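Local coordinates for protein mevalonate diphosphate decarboxylase (Legionella pneumophila, PDB 3LTO) that probably catalyses the ATP-dependent decarboxylation of mevalonate diphosphate to isopentenyl diphosphate, a step in the synthesis of isoprenoid lipids, at residues Pro49-Pro57 with Gln73-Lys84; Glu85-Phe93 with Leu125-Pro134. All blocks are in the same frame, centred on the assembly; numbering follows the deposited sequence.

Overall arrangement
Contacts 1 and 2 follow one another along the chain in the N-terminal domain, their centres about 14 Å apart, and share helix 71-87. Contact 1 sets the body of that helix against the strand that comes before it; contact 2 takes its C-terminal end and the turn beyond, and joins them to the end of helix 110-129. Two backbone N-H groups link them: Tyr-89 N lies 2.8 Å from Lys-84 O, and Phe-93 N 2.8 Å from Asp-53 OD1. Leu-125 CD1 also packs 3.5 Å from Leu-83 O. The contact centres lie about 22 and 27 Å from the centre of the chain, on the same side of it.

Contact 1 (Pro49-Pro57 with Gln73-Lys84); sequences PTKKDIWEP and QKRFIDHLVRLK
Asp-53, just before the short strand 54-55 of a beta-alpha-beta unit, and Trp-55 within it reach across to helix 71-87, which leads on to the parallel neighbouring strand 93-99. The Asp-53 carboxylate meets the ammonium group of Lys-84 in a salt bridge, the two side chains arriving from opposite directions. Lys-84 NZ donates to Asp-53 OD1 over 2.9 Å, on the syn side and 23° out of the carboxylate plane; its bond to OD2 is weak. A bend in the lysine chain at chi3 (-62°) turns NZ to the acid, where Gly-91 O accepts a further hydrogen bond. A water adds another link, accepting from Lys-84 NZ (2.8 Å) and donating to Lys-51 O (2.9 Å), so that the buried ammonium group is gripped by several oxygens. Asp-53 OD1 in turn accepts from Phe-93 N, and the acid thereby links the helix to the start of strand 93-99 from the residue just before strand 54-55. The charged pair has apolar company: Leu-80 CD2 packs 3.4 Å from Asp-53 CG, and Val-81 CG2 comes near OD2.

Two residues on, Trp-55 lies across the helix two to three turns before Lys-84. The indole reaches Phe-76 in an offset edge-to-face pair: the phenyl edge is turned to the face of the five-membered ring, with centroids 5.1 Å apart and planes at 61°. Ser-97 OG is hydrogen-bonded to Trp-55 NE1. On the benzo side, Gln-73 CB packs 3.5 Å from Trp-55 CE3, while Ile-77 CD1 comes within 4.0 Å of Trp-55 CB. Pro-57 CD sits over one indole face, and beyond the pair Phe-76 makes a second edge-to-face contact with Phe-114 of helix 110-129.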
# COMPACT_ATOMS: atom_id res chain seq x y z
N PRO A 49 5.13 -29.25 -23.79
CA PRO A 49 4.07 -30.26 -23.71
C PRO A 49 3.76 -30.68 -22.27
O PRO A 49 2.62 -31.03 -21.95
CB PRO A 49 4.62 -31.42 -24.53
CG PRO A 49 5.60 -30.76 -25.48
CD PRO A 49 6.27 -29.75 -24.58
N THR A 50 4.79 -30.66 -21.43
CA THR A 50 4.66 -31.05 -20.02
C THR A 50 3.99 -29.98 -19.17
O THR A 50 3.51 -28.97 -19.68
CB THR A 50 6.04 -31.34 -19.40
OG1 THR A 50 5.87 -31.74 -18.03
CG2 THR A 50 6.92 -30.10 -19.46
N LYS A 51 3.97 -30.22 -17.86
CA LYS A 51 3.38 -29.29 -16.91
C LYS A 51 4.46 -28.51 -16.17
O LYS A 51 4.17 -27.53 -15.49
CB LYS A 51 2.53 -30.05 -15.88
CG LYS A 51 1.10 -30.37 -16.32
CD LYS A 51 1.05 -31.36 -17.46
CE LYS A 51 -0.37 -31.76 -17.80
NZ LYS A 51 -0.40 -32.72 -18.94
N LYS A 52 5.70 -28.95 -16.31
CA LYS A 52 6.80 -28.30 -15.62
C LYS A 52 7.64 -27.34 -16.47
O LYS A 52 7.97 -27.63 -17.62
CB LYS A 52 7.71 -29.36 -14.99
CG LYS A 52 7.02 -30.17 -13.91
CD LYS A 52 6.63 -29.30 -12.72
CE LYS A 52 6.13 -30.14 -11.56
NZ LYS A 52 5.79 -29.31 -10.38
N ASP A 53 7.98 -26.21 -15.89
CA ASP A 53 8.78 -25.20 -16.57
C ASP A 53 10.25 -25.57 -16.58
O ASP A 53 10.73 -26.34 -15.74
CB ASP A 53 8.62 -23.85 -15.87
CG ASP A 53 7.16 -23.48 -15.67
OD1 ASP A 53 6.38 -23.59 -16.63
OD2 ASP A 53 6.81 -23.08 -14.54
N ILE A 54 10.98 -25.03 -17.55
CA ILE A 54 12.41 -25.26 -17.66
C ILE A 54 13.05 -23.91 -17.90
O ILE A 54 12.57 -23.12 -18.71
CB ILE A 54 12.76 -26.19 -18.84
CG1 ILE A 54 12.19 -27.59 -18.60
CG2 ILE A 54 14.26 -26.24 -19.03
CD1 ILE A 54 12.49 -28.56 -19.72
N TRP A 55 14.13 -23.63 -17.18
CA TRP A 55 14.84 -22.37 -17.31
C TRP A 55 16.18 -22.55 -18.03
O TRP A 55 17.05 -23.29 -17.57
CB TRP A 55 15.08 -21.74 -15.94
CG TRP A 55 15.80 -20.42 -16.02
CD1 TRP A 55 15.41 -19.33 -16.74
CD2 TRP A 55 17.02 -20.06 -15.36
NE1 TRP A 55 16.31 -18.31 -16.56
CE2 TRP A 55 17.30 -18.72 -15.72
CE3 TRP A 55 17.89 -20.73 -14.50
CZ2 TRP A 55 18.43 -18.05 -15.25
CZ3 TRP A 55 19.02 -20.05 -14.03
CH2 TRP A 55 19.27 -18.72 -14.40
N GLU A 56 16.33 -21.85 -19.15
CA GLU A 56 17.55 -21.93 -19.93
C GLU A 56 18.05 -20.53 -20.23
O GLU A 56 17.70 -19.95 -21.25
CB GLU A 56 17.31 -22.69 -21.22
CG GLU A 56 18.50 -22.72 -22.17
CD GLU A 56 18.15 -23.38 -23.49
OE1 GLU A 56 17.01 -23.18 -23.95
OE2 GLU A 56 19.00 -24.10 -24.07
N PRO A 57 18.86 -19.96 -19.33
CA PRO A 57 19.38 -18.61 -19.56
C PRO A 57 20.23 -18.62 -20.84
O PRO A 57 20.84 -19.63 -21.19
CB PRO A 57 20.21 -18.35 -18.30
CG PRO A 57 20.74 -19.73 -17.97
CD PRO A 57 19.50 -20.58 -18.15
N GLN A 73 17.58 -20.14 -10.08
CA GLN A 73 16.63 -20.87 -10.90
C GLN A 73 15.34 -21.14 -10.13
O GLN A 73 14.25 -20.97 -10.66
CB GLN A 73 17.26 -22.18 -11.36
CG GLN A 73 16.39 -23.03 -12.25
CD GLN A 73 17.15 -24.17 -12.87
OE1 GLN A 73 18.13 -24.65 -12.30
NE2 GLN A 73 16.70 -24.62 -14.02
N LYS A 74 15.48 -21.55 -8.88
CA LYS A 74 14.33 -21.84 -8.03
C LYS A 74 13.39 -20.64 -7.93
O LYS A 74 12.17 -20.77 -8.10
CB LYS A 74 14.78 -22.24 -6.64
CG LYS A 74 13.67 -22.27 -5.62
CD LYS A 74 14.22 -22.41 -4.22
CE LYS A 74 13.41 -21.61 -3.23
NZ LYS A 74 13.72 -20.17 -3.36
N ARG A 75 13.96 -19.47 -7.64
CA ARG A 75 13.18 -18.25 -7.50
C ARG A 75 12.50 -17.86 -8.80
O ARG A 75 11.33 -17.47 -8.80
CB ARG A 75 14.09 -17.09 -7.06
CG ARG A 75 14.78 -17.29 -5.72
CD ARG A 75 13.84 -17.00 -4.57
NE ARG A 75 13.38 -15.61 -4.58
CZ ARG A 75 12.56 -15.09 -3.66
NH1 ARG A 75 12.13 -15.84 -2.65
NH2 ARG A 75 12.19 -13.82 -3.74
N PHE A 76 13.23 -17.95 -9.91
CA PHE A 76 12.70 -17.56 -11.21
C PHE A 76 11.54 -18.45 -11.68
O PHE A 76 10.53 -17.95 -12.15
CB PHE A 76 13.83 -17.57 -12.26
CG PHE A 76 13.69 -16.50 -13.32
CD1 PHE A 76 13.54 -15.16 -12.95
CD2 PHE A 76 13.73 -16.82 -14.67
CE1 PHE A 76 13.43 -14.16 -13.92
CE2 PHE A 76 13.62 -15.83 -15.65
CZ PHE A 76 13.47 -14.50 -15.27
N ILE A 77 11.70 -19.76 -11.53
CA ILE A 77 10.66 -20.70 -11.92
C ILE A 77 9.45 -20.55 -10.99
O ILE A 77 8.31 -20.47 -11.45
CB ILE A 77 11.22 -22.15 -11.92
CG1 ILE A 77 12.13 -22.33 -13.15
CG2 ILE A 77 10.09 -23.17 -11.93
CD1 ILE A 77 12.85 -23.68 -13.23
N ASP A 78 9.70 -20.48 -9.68
CA ASP A 78 8.59 -20.29 -8.74
C ASP A 78 7.76 -19.07 -9.13
O ASP A 78 6.54 -19.06 -8.96
CB ASP A 78 9.10 -20.10 -7.31
CG ASP A 78 9.49 -21.40 -6.65
OD1 ASP A 78 9.13 -22.48 -7.18
OD2 ASP A 78 10.15 -21.35 -5.58
N HIS A 79 8.42 -18.02 -9.63
CA HIS A 79 7.68 -16.82 -10.01
C HIS A 79 6.78 -17.10 -11.20
O HIS A 79 5.68 -16.55 -11.28
CB HIS A 79 8.63 -15.67 -10.34
CG HIS A 79 7.93 -14.37 -10.57
ND1 HIS A 79 7.17 -13.75 -9.60
CD2 HIS A 79 7.85 -13.58 -11.66
CE1 HIS A 79 6.64 -12.64 -10.09
NE2 HIS A 79 7.04 -12.51 -11.34
N LEU A 80 7.22 -17.96 -12.11
CA LEU A 80 6.39 -18.28 -13.26
C LEU A 80 5.19 -19.08 -12.75
O LEU A 80 4.06 -18.80 -13.13
CB LEU A 80 7.15 -19.10 -14.31
CG LEU A 80 6.29 -19.52 -15.51
CD1 LEU A 80 5.62 -18.28 -16.10
CD2 LEU A 80 7.13 -20.24 -16.59
N VAL A 81 5.45 -20.05 -11.88
CA VAL A 81 4.39 -20.88 -11.32
C VAL A 81 3.36 -19.97 -10.66
O VAL A 81 2.16 -20.10 -10.86
CB VAL A 81 4.95 -21.86 -10.25
CG1 VAL A 81 3.81 -22.54 -9.50
CG2 VAL A 81 5.84 -22.91 -10.93
N ARG A 82 3.88 -19.02 -9.89
CA ARG A 82 3.05 -18.05 -9.19
C ARG A 82 2.17 -17.33 -10.20
O ARG A 82 0.97 -17.15 -9.98
CB ARG A 82 3.95 -17.05 -8.44
CG ARG A 82 3.24 -15.82 -7.88
CD ARG A 82 4.21 -14.90 -7.12
NE ARG A 82 4.90 -15.64 -6.06
CZ ARG A 82 6.21 -15.84 -6.02
NH1 ARG A 82 7.01 -15.36 -6.97
NH2 ARG A 82 6.73 -16.58 -5.04
N LEU A 83 2.77 -16.91 -11.31
CA LEU A 83 2.02 -16.19 -12.33
C LEU A 83 0.98 -17.09 -13.01
O LEU A 83 -0.13 -16.66 -13.28
CB LEU A 83 2.98 -15.58 -13.37
CG LEU A 83 3.93 -14.54 -12.77
CD1 LEU A 83 4.89 -14.03 -13.84
CD2 LEU A 83 3.14 -13.39 -12.18
N LYS A 84 1.35 -18.34 -13.26
CA LYS A 84 0.43 -19.27 -13.90
C LYS A 84 -0.78 -19.54 -13.01
O LYS A 84 -1.91 -19.64 -13.48
CB LYS A 84 1.13 -20.58 -14.23
CG LYS A 84 2.20 -20.45 -15.30
CD LYS A 84 2.73 -21.81 -15.72
CE LYS A 84 3.40 -22.55 -14.57
NZ LYS A 84 4.01 -23.81 -15.05
O HOH W 1 4.53 -25.82 -13.19

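Contact 2 (Glu85-Phe93 with Leu125-Pro134); sequences EYFGYVGGF and LSELTQKPLP
The phenyl ring of Phe-87 is laid against Leu-125, whose CB stands over one face in a CH-pi contact, 3.7 Å from the ring centroid and 18° off the normal. Tyr-86 CE2 lies over the opposite face, nearer the rim, so the ring is held between its neighbour in sequence and the facing helix. Pro-134 closes the far end, its CG 3.6 Å from Phe-87 CZ, and also touches the edge of the Tyr-86 ring. The two methyls of Leu-125 divide their work: CD1 stays with Phe-87, while CD2 turns to Tyr-89, 3.8 Å from its CG, and also touches the Phe-93 ring. Leu-128 CD1 continues this apolar row, wedged between the outer part of the Tyr-89 ring and the edge of Phe-93, where it lies in the ring plane 3.6 Å from CZ.

Towards the polar edge, helix 71-87 ends in a Schellman motif with Gly-88 at positive phi. Lys-131 folds back, bent at chi2 and chi4, to donate from NZ to Phe-87 O (3.1 Å), approaching from above the carbonyl plane, 46° out of it. A positive charge at a helix C-terminus should be favourable there. Ser-126 OG donates to Lys-131 O over 2.7 Å, a bond that spans the end of helix 110-129 and the chain leaving it.

Further in, Phe-93 begins strand 93-99 and packs on Leu-80 of helix 71-87, on Leu-45 of strand 31-47 and on Trp-3 of strand 2-12; Leu-128 reaches Trp-3 as well, so the end of helix 110-129 meets strand 2-12 directly, while Phe-93 is one of the points where helix 71-87 meets the sheet.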
# COMPACT_ATOMS: atom_id res chain seq x y z
N GLU A 85 -0.53 -19.65 -11.71
CA GLU A 85 -1.62 -19.89 -10.77
C GLU A 85 -2.53 -18.67 -10.70
O GLU A 85 -3.74 -18.80 -10.56
CB GLU A 85 -1.05 -20.23 -9.39
CG GLU A 85 -0.09 -21.40 -9.44
CD GLU A 85 0.52 -21.74 -8.09
OE1 GLU A 85 0.84 -20.81 -7.32
OE2 GLU A 85 0.70 -22.95 -7.83
N TYR A 86 -1.95 -17.48 -10.81
CA TYR A 86 -2.74 -16.26 -10.76
C TYR A 86 -3.76 -16.27 -11.91
O TYR A 86 -4.89 -15.83 -11.75
CB TYR A 86 -1.83 -15.03 -10.88
CG TYR A 86 -2.57 -13.71 -11.00
CD1 TYR A 86 -3.19 -13.13 -9.90
CD2 TYR A 86 -2.63 -13.03 -12.22
CE1 TYR A 86 -3.87 -11.90 -10.01
CE2 TYR A 86 -3.30 -11.81 -12.34
CZ TYR A 86 -3.91 -11.25 -11.23
OH TYR A 86 -4.57 -10.04 -11.36
N PHE A 87 -3.34 -16.78 -13.07
CA PHE A 87 -4.20 -16.86 -14.24
C PHE A 87 -4.97 -18.17 -14.30
O PHE A 87 -5.81 -18.37 -15.17
CB PHE A 87 -3.38 -16.71 -15.53
CG PHE A 87 -3.00 -15.29 -15.86
CD1 PHE A 87 -3.81 -14.52 -16.70
CD2 PHE A 87 -1.84 -14.72 -15.34
CE1 PHE A 87 -3.46 -13.21 -17.02
CE2 PHE A 87 -1.48 -13.42 -15.65
CZ PHE A 87 -2.29 -12.66 -16.50
N GLY A 88 -4.68 -19.08 -13.37
CA GLY A 88 -5.35 -20.37 -13.35
C GLY A 88 -4.97 -21.25 -14.53
O GLY A 88 -5.78 -22.02 -15.03
N TYR A 89 -3.72 -21.13 -14.97
CA TYR A 89 -3.23 -21.90 -16.10
C TYR A 89 -2.44 -23.12 -15.65
O TYR A 89 -1.76 -23.08 -14.63
CB TYR A 89 -2.33 -21.03 -16.98
CG TYR A 89 -1.77 -21.74 -18.19
CD1 TYR A 89 -2.52 -21.85 -19.36
CD2 TYR A 89 -0.48 -22.26 -18.19
CE1 TYR A 89 -2.00 -22.44 -20.50
CE2 TYR A 89 0.06 -22.87 -19.34
CZ TYR A 89 -0.71 -22.95 -20.48
OH TYR A 89 -0.20 -23.52 -21.63
N VAL A 90 -2.53 -24.19 -16.42
CA VAL A 90 -1.80 -25.42 -16.12
C VAL A 90 -1.01 -25.79 -17.36
O VAL A 90 -1.59 -26.04 -18.42
CB VAL A 90 -2.75 -26.58 -15.76
CG1 VAL A 90 -1.93 -27.84 -15.45
CG2 VAL A 90 -3.62 -26.20 -14.55
N GLY A 91 0.31 -25.83 -17.24
CA GLY A 91 1.16 -26.18 -18.37
C GLY A 91 2.54 -25.61 -18.15
O GLY A 91 2.70 -24.59 -17.48
N GLY A 92 3.56 -26.26 -18.71
CA GLY A 92 4.92 -25.80 -18.53
C GLY A 92 5.41 -24.90 -19.65
O GLY A 92 4.84 -24.88 -20.74
N PHE A 93 6.49 -24.17 -19.38
CA PHE A 93 7.07 -23.26 -20.36
C PHE A 93 8.59 -23.38 -20.36
O PHE A 93 9.19 -23.68 -19.32
CB PHE A 93 6.73 -21.81 -20.01
CG PHE A 93 5.31 -21.42 -20.30
CD1 PHE A 93 4.94 -20.99 -21.58
CD2 PHE A 93 4.34 -21.47 -19.30
CE1 PHE A 93 3.61 -20.62 -21.85
CE2 PHE A 93 3.02 -21.11 -19.56
CZ PHE A 93 2.65 -20.68 -20.85
N LEU A 125 0.07 -15.67 -20.68
CA LEU A 125 -1.04 -16.23 -19.92
C LEU A 125 -2.38 -15.57 -20.22
O LEU A 125 -3.43 -16.21 -20.13
CB LEU A 125 -0.71 -16.18 -18.43
CG LEU A 125 0.50 -17.06 -18.09
CD1 LEU A 125 0.88 -16.93 -16.62
CD2 LEU A 125 0.17 -18.50 -18.44
N SER A 126 -2.33 -14.29 -20.57
CA SER A 126 -3.53 -13.54 -20.92
C SER A 126 -4.15 -14.12 -22.20
O SER A 126 -5.35 -14.41 -22.24
CB SER A 126 -3.16 -12.06 -21.14
OG SER A 126 -4.31 -11.29 -21.43
N GLU A 127 -3.34 -14.30 -23.24
CA GLU A 127 -3.82 -14.84 -24.51
C GLU A 127 -4.20 -16.32 -24.43
O GLU A 127 -5.11 -16.76 -25.12
CB GLU A 127 -2.77 -14.64 -25.61
CG GLU A 127 -2.32 -13.20 -25.81
CD GLU A 127 -1.26 -13.07 -26.89
OE1 GLU A 127 -0.68 -14.10 -27.28
OE2 GLU A 127 -0.99 -11.93 -27.34
N LEU A 128 -3.50 -17.08 -23.59
CA LEU A 128 -3.78 -18.51 -23.45
C LEU A 128 -5.06 -18.82 -22.68
O LEU A 128 -5.74 -19.80 -22.97
CB LEU A 128 -2.62 -19.22 -22.77
CG LEU A 128 -1.43 -19.56 -23.67
CD1 LEU A 128 -0.22 -19.97 -22.83
CD2 LEU A 128 -1.84 -20.68 -24.63
N THR A 129 -5.38 -17.98 -21.71
CA THR A 129 -6.57 -18.19 -20.89
C THR A 129 -7.74 -17.30 -21.29
O THR A 129 -8.84 -17.45 -20.78
CB THR A 129 -6.25 -17.92 -19.41
OG1 THR A 129 -5.81 -16.57 -19.26
CG2 THR A 129 -5.15 -18.86 -18.93
N GLN A 130 -7.48 -16.37 -22.20
CA GLN A 130 -8.50 -15.43 -22.67
C GLN A 130 -8.95 -14.48 -21.56
O GLN A 130 -10.09 -14.03 -21.54
CB GLN A 130 -9.71 -16.17 -23.25
CG GLN A 130 -9.52 -16.61 -24.69
CD GLN A 130 -10.73 -17.34 -25.25
OE1 GLN A 130 -11.06 -18.44 -24.81
NE2 GLN A 130 -11.39 -16.72 -26.24
N LYS A 131 -8.04 -14.19 -20.64
CA LYS A 131 -8.31 -13.27 -19.54
C LYS A 131 -7.74 -11.92 -19.94
O LYS A 131 -6.88 -11.83 -20.83
CB LYS A 131 -7.61 -13.73 -18.25
CG LYS A 131 -7.89 -15.17 -17.83
CD LYS A 131 -9.31 -15.36 -17.32
CE LYS A 131 -9.50 -16.76 -16.75
NZ LYS A 131 -8.61 -17.04 -15.58
N PRO A 132 -8.20 -10.83 -19.31
CA PRO A 132 -7.67 -9.52 -19.66
C PRO A 132 -6.24 -9.39 -19.15
O PRO A 132 -5.87 -10.01 -18.16
CB PRO A 132 -8.62 -8.56 -18.95
CG PRO A 132 -8.93 -9.32 -17.69
CD PRO A 132 -9.17 -10.73 -18.21
N LEU A 133 -5.43 -8.59 -19.84
CA LEU A 133 -4.05 -8.38 -19.43
C LEU A 133 -4.07 -7.49 -18.18
O LEU A 133 -4.79 -6.50 -18.13
CB LEU A 133 -3.27 -7.69 -20.54
CG LEU A 133 -1.82 -7.36 -20.20
CD1 LEU A 133 -0.99 -8.63 -20.23
CD2 LEU A 133 -1.29 -6.36 -21.21
N PRO A 134 -3.27 -7.83 -17.16
CA PRO A 134 -3.24 -7.02 -15.94
C PRO A 134 -2.64 -5.63 -16.19
O PRO A 134 -1.74 -5.47 -17.03
CB PRO A 134 -2.38 -7.85 -14.98
CG PRO A 134 -2.46 -9.24 -15.53
CD PRO A 134 -2.42 -9.02 -17.01